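Local structure of glutathione s-transferase I (Zea mays, 1AXD) at residues 153-158 with 190-195. The protein probably conjugates glutathione to electrophilic compounds, herbicides among them, as a maize glutathione transferase, and is bound here to the ligand lactoylglutathione. Numbering follows the deposited sequence.
Sequences KYLAGD and KAWWSG
In the all-helical C-terminal domain of this glutathione transferase, Tyr154 and Leu155, in the loop that follows helix 128-151, pack against Trp192 of helix 187-198. The example illustrates how one large aromatic side chain can join a loop to a helix when no hydrogen bond runs directly between them. The indole of Trp192 swings out from the helix toward the loop, its CG turned away from the backbone N (chi1 167°), and offers different parts to two residues. Tyr154 CD1 lies 4.0 Å from Trp192 CD1, at the indole edge and near its plane, beside the pyrrole ring. Leu155 packs against the benzo ring: its CD2 methyl approaches Trp192 CZ2 to 3.6 Å, the two side chains crossing at about a right angle.

A motif known from the family lies at this meeting place. Asp164, which closes a Ser-x-x-Asp sequence starting at Ser161 and consistent with the N-capping box of glutathione transferases, accepts hydrogen bonds on OD1 from both Trp192 NE1 and the backbone N of Leu155, so one carboxylate oxygen ties helix to loop. Leu149 of helix 128-151 touches both Leu155 and Trp192. A phenylalanine in place of Trp192 would probably leave Asp164 without one of its donors and open a gap beside the Leu155 methyl.

The loop holds its own shape: Tyr154 N bonds to Gly157 O at 2.9 Å, and Lys153 N to Asp158 OD1 at 3.0 Å, the N-H pointing at the oxygen at 154°. At the backbone angles of Gly157, a beta carbon would collide with the carbonyl oxygen of Ala156. Further along, a water 3.3 Å from Tyr154 OH donates a weak hydrogen bond to Gly195 O, 3.0 Å away.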
loop_
_atom_site.group_PDB
_atom_site.type_symbol
_atom_site.label_atom_id
_atom_site.label_comp_id
_atom_site.label_asym_id
_atom_site.label_seq_id
_atom_site.Cartn_x
_atom_site.Cartn_y
_atom_site.Cartn_z
ATOM N N LYS A 153 -19.426 11.022 6.657
ATOM C CA LYS A 153 -18.799 12.200 7.221
ATOM C C LYS A 153 -17.353 12.171 6.846
ATOM O O LYS A 153 -16.792 13.200 6.514
ATOM C CB LYS A 153 -18.950 12.210 8.740
ATOM C CG LYS A 153 -18.718 13.579 9.343
ATOM C CD LYS A 153 -18.836 13.553 10.849
ATOM C CE LYS A 153 -18.661 14.951 11.429
ATOM N NZ LYS A 153 -18.724 14.943 12.917
ATOM N N TYR A 154 -16.759 10.987 6.902
ATOM C CA TYR A 154 -15.364 10.780 6.567
ATOM C C TYR A 154 -15.216 9.645 5.548
ATOM O O TYR A 154 -16.221 9.123 5.080
ATOM C CB TYR A 154 -14.584 10.466 7.833
ATOM C CG TYR A 154 -14.479 11.626 8.790
ATOM C CD1 TYR A 154 -13.478 12.589 8.632
ATOM C CD2 TYR A 154 -15.346 11.738 9.881
ATOM C CE1 TYR A 154 -13.329 13.628 9.531
ATOM C CE2 TYR A 154 -15.208 12.783 10.799
ATOM C CZ TYR A 154 -14.194 13.725 10.617
ATOM O OH TYR A 154 -14.027 14.761 11.511
ATOM N N LEU A 155 -13.980 9.265 5.229
ATOM C CA LEU A 155 -13.716 8.210 4.252
ATOM C C LEU A 155 -14.145 6.803 4.669
ATOM O O LEU A 155 -14.827 6.143 3.909
ATOM C CB LEU A 155 -12.234 8.217 3.871
ATOM C CG LEU A 155 -11.764 8.868 2.569
ATOM C CD1 LEU A 155 -12.870 9.668 1.859
ATOM C CD2 LEU A 155 -10.557 9.730 2.879
ATOM N N ALA A 156 -13.747 6.346 5.851
ATOM C CA ALA A 156 -14.101 5.003 6.297
ATOM C C ALA A 156 -15.517 4.886 6.725
ATOM O O ALA A 156 -16.025 3.783 6.801
ATOM C CB ALA A 156 -13.168 4.567 7.422
ATOM N N GLY A 157 -16.147 6.013 7.028
ATOM C CA GLY A 157 -17.522 6.015 7.490
ATOM C C GLY A 157 -17.752 7.303 8.256
ATOM O O GLY A 157 -17.054 8.275 8.019
ATOM N N ASP A 158 -18.674 7.306 9.215
ATOM C CA ASP A 158 -18.968 8.525 9.981
ATOM C C ASP A 158 -17.997 8.850 11.086
ATOM O O ASP A 158 -18.317 9.663 11.930
ATOM C CB ASP A 158 -20.390 8.476 10.558
ATOM C CG ASP A 158 -21.470 8.713 9.509
ATOM O OD1 ASP A 158 -21.165 9.255 8.426
ATOM O OD2 ASP A 158 -22.640 8.368 9.780
ATOM N N LYS A 190 -13.772 19.428 -0.143
ATOM C CA LYS A 190 -13.320 20.724 0.374
ATOM C C LYS A 190 -13.674 20.890 1.825
ATOM O O LYS A 190 -12.804 21.214 2.621
ATOM C CB LYS A 190 -13.932 21.867 -0.432
ATOM C CG LYS A 190 -13.594 23.265 0.087
ATOM C CD LYS A 190 -12.216 23.765 -0.354
ATOM C CE LYS A 190 -11.065 23.204 0.485
ATOM N NZ LYS A 190 -11.090 23.641 1.918
ATOM N N ALA A 191 -14.938 20.673 2.167
ATOM C CA ALA A 191 -15.391 20.784 3.552
ATOM C C ALA A 191 -14.587 19.847 4.403
ATOM O O ALA A 191 -14.074 20.251 5.433
ATOM C CB ALA A 191 -16.891 20.459 3.633
ATOM N N TRP A 192 -14.484 18.602 3.949
ATOM C CA TRP A 192 -13.724 17.537 4.605
ATOM C C TRP A 192 -12.300 17.974 4.903
ATOM O O TRP A 192 -11.832 17.781 6.019
ATOM C CB TRP A 192 -13.725 16.309 3.679
ATOM C CG TRP A 192 -12.755 15.228 4.026
ATOM C CD1 TRP A 192 -12.835 14.354 5.071
ATOM C CD2 TRP A 192 -11.577 14.874 3.293
ATOM N NE1 TRP A 192 -11.782 13.478 5.032
ATOM C CE2 TRP A 192 -10.994 13.774 3.951
ATOM C CE3 TRP A 192 -10.963 15.378 2.137
ATOM C CZ2 TRP A 192 -9.820 13.165 3.493
ATOM C CZ3 TRP A 192 -9.804 14.776 1.682
ATOM C CH2 TRP A 192 -9.244 13.679 2.358
ATOM N N TRP A 193 -11.629 18.553 3.913
ATOM C CA TRP A 193 -10.261 19.028 4.070
ATOM C C TRP A 193 -10.168 20.163 5.063
ATOM O O TRP A 193 -9.162 20.282 5.739
ATOM C CB TRP A 193 -9.705 19.465 2.715
ATOM C CG TRP A 193 -8.347 20.067 2.795
ATOM C CD1 TRP A 193 -7.968 21.287 2.332
ATOM C CD2 TRP A 193 -7.196 19.496 3.427
ATOM N NE1 TRP A 193 -6.653 21.520 2.647
ATOM C CE2 TRP A 193 -6.155 20.437 3.321
ATOM C CE3 TRP A 193 -6.945 18.280 4.079
ATOM C CZ2 TRP A 193 -4.883 20.205 3.844
ATOM C CZ3 TRP A 193 -5.678 18.050 4.598
ATOM C CH2 TRP A 193 -4.666 19.010 4.479
ATOM N N SER A 194 -11.186 21.012 5.129
ATOM C CA SER A 194 -11.182 22.124 6.077
ATOM C C SER A 194 -11.353 21.582 7.478
ATOM O O SER A 194 -10.689 22.052 8.395
ATOM C CB SER A 194 -12.316 23.102 5.761
ATOM O OG SER A 194 -12.295 23.481 4.396
ATOM N N GLY A 195 -12.229 20.595 7.637
ATOM C CA GLY A 195 -12.448 20.019 8.946
ATOM C C GLY A 195 -11.153 19.473 9.502
ATOM O O GLY A 195 -10.837 19.675 10.663
HETATM O O HOH W 1 -11.852 17.174 11.974
#